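Long-range contacts in chloroplastic group IIB intron splicing facilitator CRS2, chloroplastic (Zea mays, PDB 1RYM), which is required for splicing of group IIB introns in chloroplasts, working in complexes with CAF1 or CAF2, and has no peptidyl-tRNA hydrolase activity: residues A21-P26 with L104-T109; S60-G65 with L73-Q78. The protein carries 1 engineered substitution. All blocks are in the same frame, centred on the assembly; numbering follows the deposited sequence.

In the fold
Both interactions belong to one mixed sheet and meet where strands 18-22 and 70-76 run side by side. Interaction 1 joins the parallel strands 18-22 and 102-108 near the centre of the chain, and all its touching residues are buried. Interaction 2 is an antiparallel hairpin nearer the margin of the sheet, where I64 is exposed and several other residues are partly exposed. A probable hydrogen bond from G22 N to V75 O connects them (3.0 Å). Their chemistry differs with place. Interaction 1 leads from backbone pairing to a water and D107, among residues that by similarity match the hydrolase active site. Interaction 2 combines a backbone ladder with aliphatic contacts and a serine-backbone bond.

Interaction 1 of 2, residues A21-P26 with L104-T109; sequences AGLGNP and LIYDDT
A21 and G22 pair in parallel with L104 and I105. I105 N donates to A21 O at 2.9 Å. L23 N then donates to I105 O at 2.8 Å. The second bond is nearly straight at hydrogen, 165°. On one face of the sheet, A21 CB meets L104 CD2 at 4.1 Å. On the other, I105 packs on helix 37-48.

The side chain of L23 lies alongside Y106, both pointing the same way. L23 CB is 4.0 Å from Y106 CB. L23 CG, anti to the carbonyl carbon (chi1 -45°), sits 3.8 Å from I105 O. The second torsion is extended (chi2 179°), and L23 CD1 comes to 3.7 Å from Y106 CB and obliquely approaches the ring at Y106 CD1. L23 also touches Y80. Shortening L23 to an alanine would probably leave a gap beside Y106 CB and Y80.

Beyond the last bridged pair, one water joins the two segments. It donates to L23 O at 2.6 Å and to D107 OD2 at 2.7 Å. D107 OD2 is also hydrogen-bonded to Y80 OH, and D107 OD1 to H35 ND1. By similarity to peptidyl-tRNA hydrolases, H35 and D107 correspond to the catalytic pair, and Y80 to a tRNA-binding residue. These three hydrogen bonds to D107 are consistent with a hydrolase-like network being kept, although CRS2 has no hydrolase activity.

Interaction 2 of 2, residues S60-G65 with L73-Q78; sequences SLLGIG and LVVKPQ
S60-G65 and L73-Q78 form a beta hairpin, its strands antiparallel at 169°. Backbone bonds come in two reciprocal pairs. K76 N donates to L61 O at 3.0 Å. L61 N returns a longer bond to K76 O. V74 N donates to G63 O at 2.8 Å, and G63 N answers to V74 O. Between these pairs, CA-H...O contacts fill in, such as L62 CA to V74 O at 3.3 Å.

One side chain, that of S60, takes part in a hydrogen bond across the two segments. S60 OG accepts from Q78 N at 3.1 Å, just past the last backbone pair. Q78 CG lies between its backbone N and carbonyl carbon (chi1 59°), which brings the side chain past S60. Two polar ends find partners outside the segments. Q78 OE1 is hydrogen-bonded to K59 N, and K76 NZ makes a salt bridge to D43.

Apolar contacts divide by face. On one, L62 CD2 lies beside V75 CG1 at 3.7 Å. I64 CG1 meets L73 CD1 at 3.7 Å, the two chains crossing at a slant. L62 and L73 also touch L91 of helix 83-94. On the other face, the aliphatic part of K76 runs beside L61, with K76 CE 4.0 Å from L61 CD1. V74 CG2 lies against the backbone of G63.

The chemistry implies a division of labour: backbone bonds fix the register, aliphatic side chains on the L62 face pack partly on helix 83-94, and the lysine's charge is met on the other.

Interaction 1 of 2, residues A21-P26 with L104-T109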
ATOM      1  N   ALA A  21      -2.587  -4.814   2.221  1.00 24.26           N
ATOM      2  CA  ALA A  21      -1.413  -4.588   3.078  1.00 26.27           C
ATOM      3  C   ALA A  21      -0.615  -3.382   2.651  1.00 15.04           C
ATOM      4  O   ALA A  21      -0.245  -3.263   1.495  1.00 21.09           O
ATOM      5  CB  ALA A  21      -0.491  -5.780   2.863  1.00 19.79           C
ATOM      6  N   GLY A  22      -0.232  -2.647   3.595  1.00 16.02           N
ATOM      7  CA  GLY A  22       0.612  -1.527   3.247  1.00 18.76           C
ATOM      8  C   GLY A  22       2.000  -1.706   3.819  1.00 23.68           C
ATOM      9  O   GLY A  22       2.149  -2.098   5.003  1.00 23.16           O
ATOM     10  N   LEU A  23       3.048  -1.462   2.996  1.00 18.65           N
ATOM     11  CA  LEU A  23       4.401  -1.601   3.522  1.00 14.85           C
ATOM     12  C   LEU A  23       4.961  -0.415   4.262  1.00 19.45           C
ATOM     13  O   LEU A  23       4.656   0.680   4.000  1.00 19.28           O
ATOM     14  CB  LEU A  23       5.405  -2.003   2.477  1.00 21.62           C
ATOM     15  CG  LEU A  23       4.845  -3.155   1.606  1.00 22.08           C
ATOM     16  CD1 LEU A  23       5.897  -3.508   0.557  1.00 23.60           C
ATOM     17  CD2 LEU A  23       4.510  -4.428   2.382  1.00 26.22           C
ATOM     18  N   GLY A  24       5.811  -0.706   5.273  1.00 19.65           N
ATOM     19  CA  GLY A  24       6.414   0.328   6.088  1.00 24.84           C
ATOM     20  C   GLY A  24       7.042  -0.267   7.333  1.00 20.53           C
ATOM     21  O   GLY A  24       7.401  -1.470   7.318  1.00 20.13           O
ATOM     22  N   ASN A  25       7.061   0.548   8.364  1.00 20.32           N
ATOM     23  CA  ASN A  25       7.684   0.186   9.590  1.00 21.36           C
ATOM     24  C   ASN A  25       6.973   0.899  10.736  1.00 21.20           C
ATOM     25  O   ASN A  25       6.663   2.094  10.666  1.00 23.83           O
ATOM     26  CB  ASN A  25       9.193   0.568   9.451  1.00 16.86           C
ATOM     27  CG  ASN A  25      10.007   0.172  10.641  1.00 33.95           C
ATOM     28  OD1 ASN A  25       9.564   0.228  11.794  1.00 28.37           O
ATOM     29  ND2 ASN A  25      11.036  -0.497  10.349  1.00 30.45           N
ATOM     30  N   PRO A  26       6.587   0.137  11.783  1.00 23.83           N
ATOM     31  CA  PRO A  26       5.829   0.762  12.855  1.00 29.70           C
ATOM     32  C   PRO A  26       6.647   1.657  13.804  1.00 26.46           C
ATOM     33  O   PRO A  26       6.090   2.441  14.595  1.00 41.15           O
ATOM     34  CB  PRO A  26       5.226  -0.350  13.632  1.00 24.45           C
ATOM     35  CG  PRO A  26       6.105  -1.543  13.382  1.00 28.08           C
ATOM     36  CD  PRO A  26       6.643  -1.335  11.971  1.00 22.84           C
ATOM     37  N   LEU A 104      -0.964  -5.225  -2.428  1.00 14.92           N
ATOM     38  CA  LEU A 104       0.104  -4.546  -1.660  1.00 16.46           C
ATOM     39  C   LEU A 104       0.170  -2.994  -2.021  1.00 18.12           C
ATOM     40  O   LEU A 104       0.019  -2.669  -3.162  1.00 17.99           O
ATOM     41  CB  LEU A 104       1.399  -5.095  -2.077  1.00 13.94           C
ATOM     42  CG  LEU A 104       1.398  -6.545  -2.038  1.00 23.23           C
ATOM     43  CD1 LEU A 104       2.737  -7.028  -2.504  1.00 31.98           C
ATOM     44  CD2 LEU A 104       1.301  -6.974  -0.604  1.00 21.93           C
ATOM     45  N   ILE A 105       0.475  -2.136  -1.057  1.00 17.60           N
ATOM     46  CA  ILE A 105       0.543  -0.757  -1.293  1.00 13.42           C
ATOM     47  C   ILE A 105       1.833  -0.338  -0.719  1.00 11.82           C
ATOM     48  O   ILE A 105       2.168  -0.696   0.450  1.00 15.52           O
ATOM     49  CB  ILE A 105      -0.577  -0.078  -0.514  1.00 14.85           C
ATOM     50  CG1 ILE A 105      -1.916  -0.670  -0.937  1.00 19.85           C
ATOM     51  CG2 ILE A 105      -0.564   1.437  -0.808  1.00 15.40           C
ATOM     52  CD1 ILE A 105      -3.158  -0.107  -0.199  1.00 15.59           C
ATOM     53  N   TYR A 106       2.579   0.430  -1.471  1.00 19.17           N
ATOM     54  CA  TYR A 106       3.877   0.847  -0.981  1.00 18.05           C
ATOM     55  C   TYR A 106       4.438   2.019  -1.813  1.00 17.23           C
ATOM     56  O   TYR A 106       3.890   2.317  -2.911  1.00 17.47           O
ATOM     57  CB  TYR A 106       4.874  -0.325  -1.104  1.00 17.71           C
ATOM     58  CG  TYR A 106       4.815  -0.834  -2.486  1.00 17.03           C
ATOM     59  CD1 TYR A 106       4.103  -1.993  -2.760  1.00 23.02           C
ATOM     60  CD2 TYR A 106       5.465  -0.180  -3.541  1.00 20.48           C
ATOM     61  CE1 TYR A 106       4.001  -2.469  -4.078  1.00 23.23           C
ATOM     62  CE2 TYR A 106       5.401  -0.638  -4.855  1.00 18.24           C
ATOM     63  CZ  TYR A 106       4.635  -1.780  -5.119  1.00 26.26           C
ATOM     64  OH  TYR A 106       4.689  -2.310  -6.406  1.00 25.47           O
ATOM     65  N   ASP A 107       5.452   2.740  -1.192  1.00 15.16           N
ATOM     66  CA  ASP A 107       6.208   3.858  -1.789  1.00 12.60           C
ATOM     67  C   ASP A 107       7.023   3.307  -2.984  1.00 23.18           C
ATOM     68  O   ASP A 107       7.575   2.185  -2.973  1.00 19.54           O
ATOM     69  CB  ASP A 107       7.133   4.511  -0.737  1.00 15.47           C
ATOM     70  CG  ASP A 107       8.062   3.530  -0.155  1.00 27.58           C
ATOM     71  OD1 ASP A 107       9.185   3.362  -0.531  1.00 29.60           O
ATOM     72  OD2 ASP A 107       7.514   2.705   0.609  1.00 26.63           O
ATOM     73  N   ASP A 108       7.051   4.037  -4.062  1.00 21.43           N
ATOM     74  CA  ASP A 108       7.745   3.618  -5.270  1.00 22.66           C
ATOM     75  C   ASP A 108       8.652   4.699  -5.772  1.00 16.43           C
ATOM     76  O   ASP A 108       8.253   5.765  -6.237  1.00 18.79           O
ATOM     77  CB  ASP A 108       6.686   3.273  -6.298  1.00 18.50           C
ATOM     78  CG  ASP A 108       7.189   2.597  -7.498  1.00 30.76           C
ATOM     79  OD1 ASP A 108       6.478   1.895  -8.191  1.00 27.28           O
ATOM     80  OD2 ASP A 108       8.400   2.904  -7.856  1.00 23.45           O
ATOM     81  N   THR A 109       9.946   4.406  -5.695  1.00 18.20           N
ATOM     82  CA  THR A 109      10.877   5.455  -6.080  1.00 13.15           C
ATOM     83  C   THR A 109      10.949   5.578  -7.558  1.00 29.78           C
ATOM     84  O   THR A 109      11.660   6.442  -8.125  1.00 27.87           O
ATOM     85  CB  THR A 109      12.295   5.186  -5.542  1.00 25.37           C
ATOM     86  OG1 THR A 109      12.611   3.870  -5.913  1.00 23.36           O
ATOM     87  CG2 THR A 109      12.275   5.126  -4.021  1.00 23.06           C
TER
HETATM   88  O   HOH W   1       5.279   2.294   2.037  1.00 18.60           O

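Interaction 2 of 2, residues S60-G65 with L73-Q78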
ATOM      1  N   SER A  60       3.216  -6.022  13.817  1.00 23.31           N
ATOM      2  CA  SER A  60       2.225  -5.832  12.732  1.00 33.61           C
ATOM      3  C   SER A  60       0.814  -5.437  13.320  1.00 36.16           C
ATOM      4  O   SER A  60       0.404  -5.985  14.300  1.00 34.87           O
ATOM      5  CB  SER A  60       2.091  -7.121  11.925  1.00 27.08           C
ATOM      6  OG  SER A  60       3.361  -7.602  11.540  1.00 29.99           O
ATOM      7  N   LEU A  61       0.061  -4.551  12.667  1.00 27.75           N
ATOM      8  CA  LEU A  61      -1.279  -4.165  13.078  1.00 24.05           C
ATOM      9  C   LEU A  61      -2.285  -4.706  12.058  1.00 33.65           C
ATOM     10  O   LEU A  61      -2.036  -4.700  10.845  1.00 21.53           O
ATOM     11  CB  LEU A  61      -1.343  -2.625  13.133  1.00 24.79           C
ATOM     12  CG  LEU A  61      -2.047  -1.997  14.329  1.00 42.75           C
ATOM     13  CD1 LEU A  61      -2.684  -0.671  13.916  1.00 59.71           C
ATOM     14  CD2 LEU A  61      -3.069  -2.930  14.928  1.00 38.39           C
ATOM     15  N   LEU A  62      -3.459  -5.165  12.512  1.00 25.96           N
ATOM     16  CA  LEU A  62      -4.413  -5.662  11.582  1.00 24.19           C
ATOM     17  C   LEU A  62      -5.758  -5.326  11.963  1.00 20.96           C
ATOM     18  O   LEU A  62      -6.042  -5.166  13.112  1.00 21.00           O
ATOM     19  CB  LEU A  62      -4.390  -7.144  11.538  1.00 25.51           C
ATOM     20  CG  LEU A  62      -3.133  -7.706  12.117  1.00 37.17           C
ATOM     21  CD1 LEU A  62      -3.505  -8.867  12.999  1.00 63.80           C
ATOM     22  CD2 LEU A  62      -2.278  -8.221  10.991  1.00 38.30           C
ATOM     23  N   GLY A  63      -6.634  -5.545  11.024  1.00 23.84           N
ATOM     24  CA  GLY A  63      -8.023  -5.307  11.319  1.00 16.54           C
ATOM     25  C   GLY A  63      -8.878  -5.832  10.210  1.00 21.99           C
ATOM     26  O   GLY A  63      -8.444  -6.077   9.079  1.00 24.78           O
ATOM     27  N   ILE A  64     -10.098  -6.171  10.576  1.00 23.25           N
ATOM     28  CA  ILE A  64     -11.070  -6.717   9.660  1.00 14.60           C
ATOM     29  C   ILE A  64     -12.307  -5.874   9.620  1.00 19.68           C
ATOM     30  O   ILE A  64     -12.826  -5.431  10.660  1.00 21.33           O
ATOM     31  CB  ILE A  64     -11.512  -8.086  10.090  1.00 26.29           C
ATOM     32  CG1 ILE A  64     -10.412  -9.088   9.797  1.00 30.55           C
ATOM     33  CG2 ILE A  64     -12.670  -8.541   9.256  1.00 23.92           C
ATOM     34  CD1 ILE A  64     -10.814 -10.481  10.140  1.00 58.89           C
ATOM     35  N   GLY A  65     -12.888  -5.744   8.472  1.00 25.27           N
ATOM     36  CA  GLY A  65     -14.091  -4.913   8.350  1.00 18.78           C
ATOM     37  C   GLY A  65     -14.676  -5.164   6.983  1.00 20.17           C
ATOM     38  O   GLY A  65     -14.566  -6.312   6.429  1.00 19.80           O
ATOM     39  N   LEU A  73      -9.480  -7.575   5.015  1.00 18.17           N
ATOM     40  CA  LEU A  73      -8.555  -7.535   6.116  1.00 20.56           C
ATOM     41  C   LEU A  73      -7.431  -6.568   5.765  1.00 17.06           C
ATOM     42  O   LEU A  73      -6.949  -6.616   4.635  1.00 21.25           O
ATOM     43  CB  LEU A  73      -8.101  -8.956   6.388  1.00 22.44           C
ATOM     44  CG  LEU A  73      -6.807  -9.078   7.137  1.00 38.24           C
ATOM     45  CD1 LEU A  73      -6.959  -8.748   8.622  1.00 36.98           C
ATOM     46  CD2 LEU A  73      -6.423 -10.522   7.015  1.00 43.10           C
ATOM     47  N   VAL A  74      -7.149  -5.609   6.657  1.00 19.22           N
ATOM     48  CA  VAL A  74      -6.109  -4.628   6.368  1.00 19.58           C
ATOM     49  C   VAL A  74      -5.017  -4.936   7.280  1.00 22.00           C
ATOM     50  O   VAL A  74      -5.253  -5.269   8.455  1.00 22.43           O
ATOM     51  CB  VAL A  74      -6.542  -3.155   6.499  1.00 22.23           C
ATOM     52  CG1 VAL A  74      -7.689  -2.956   5.573  1.00 20.39           C
ATOM     53  CG2 VAL A  74      -7.052  -3.015   7.908  1.00 36.26           C
ATOM     54  N   VAL A  75      -3.791  -4.896   6.783  1.00 19.32           N
ATOM     55  CA  VAL A  75      -2.604  -5.259   7.580  1.00 17.79           C
ATOM     56  C   VAL A  75      -1.485  -4.254   7.277  1.00 19.64           C
ATOM     57  O   VAL A  75      -1.304  -3.857   6.118  1.00 25.22           O
ATOM     58  CB  VAL A  75      -1.997  -6.546   7.010  1.00 23.66           C
ATOM     59  CG1 VAL A  75      -0.808  -7.031   7.858  1.00 23.28           C
ATOM     60  CG2 VAL A  75      -3.042  -7.597   6.743  1.00 26.26           C
ATOM     61  N   LYS A  76      -0.746  -3.921   8.299  1.00 19.71           N
ATOM     62  CA  LYS A  76       0.465  -3.101   8.251  1.00 17.35           C
ATOM     63  C   LYS A  76       1.597  -4.027   8.796  1.00 21.94           C
ATOM     64  O   LYS A  76       1.852  -4.178   9.997  1.00 21.26           O
ATOM     65  CB  LYS A  76       0.360  -1.861   9.124  1.00 14.09           C
ATOM     66  CG  LYS A  76      -0.657  -0.879   8.637  1.00 22.73           C
ATOM     67  CD  LYS A  76      -0.335   0.496   9.190  1.00 25.56           C
ATOM     68  CE  LYS A  76      -0.843   0.535  10.604  1.00 28.99           C
ATOM     69  NZ  LYS A  76      -0.449   1.789  11.242  1.00 55.53           N
ATOM     70  N   PRO A  77       2.163  -4.791   7.940  1.00 21.38           N
ATOM     71  CA  PRO A  77       3.222  -5.705   8.364  1.00 18.53           C
ATOM     72  C   PRO A  77       4.402  -5.012   8.948  1.00 29.70           C
ATOM     73  O   PRO A  77       4.808  -3.999   8.459  1.00 36.77           O
ATOM     74  CB  PRO A  77       3.735  -6.373   7.138  1.00 21.69           C
ATOM     75  CG  PRO A  77       2.790  -5.927   6.000  1.00 30.10           C
ATOM     76  CD  PRO A  77       2.006  -4.749   6.480  1.00 23.37           C
ATOM     77  N   GLN A  78       5.045  -5.552   9.986  1.00 27.54           N
ATOM     78  CA  GLN A  78       6.085  -4.750  10.615  1.00 41.54           C
ATOM     79  C   GLN A  78       7.397  -4.685   9.820  1.00 34.03           C
ATOM     80  O   GLN A  78       8.173  -3.706   9.914  1.00 42.86           O
ATOM     81  CB  GLN A  78       6.346  -5.215  12.012  1.00 36.29           C
ATOM     82  CG  GLN A  78       6.769  -6.673  11.889  1.00 30.80           C
ATOM     83  CD  GLN A  78       6.437  -7.566  13.127  1.00100.00           C
ATOM     84  OE1 GLN A  78       6.386  -7.144  14.326  1.00 44.39           O
ATOM     85  NE2 GLN A  78       6.117  -8.865  12.866  1.00100.00           N
TER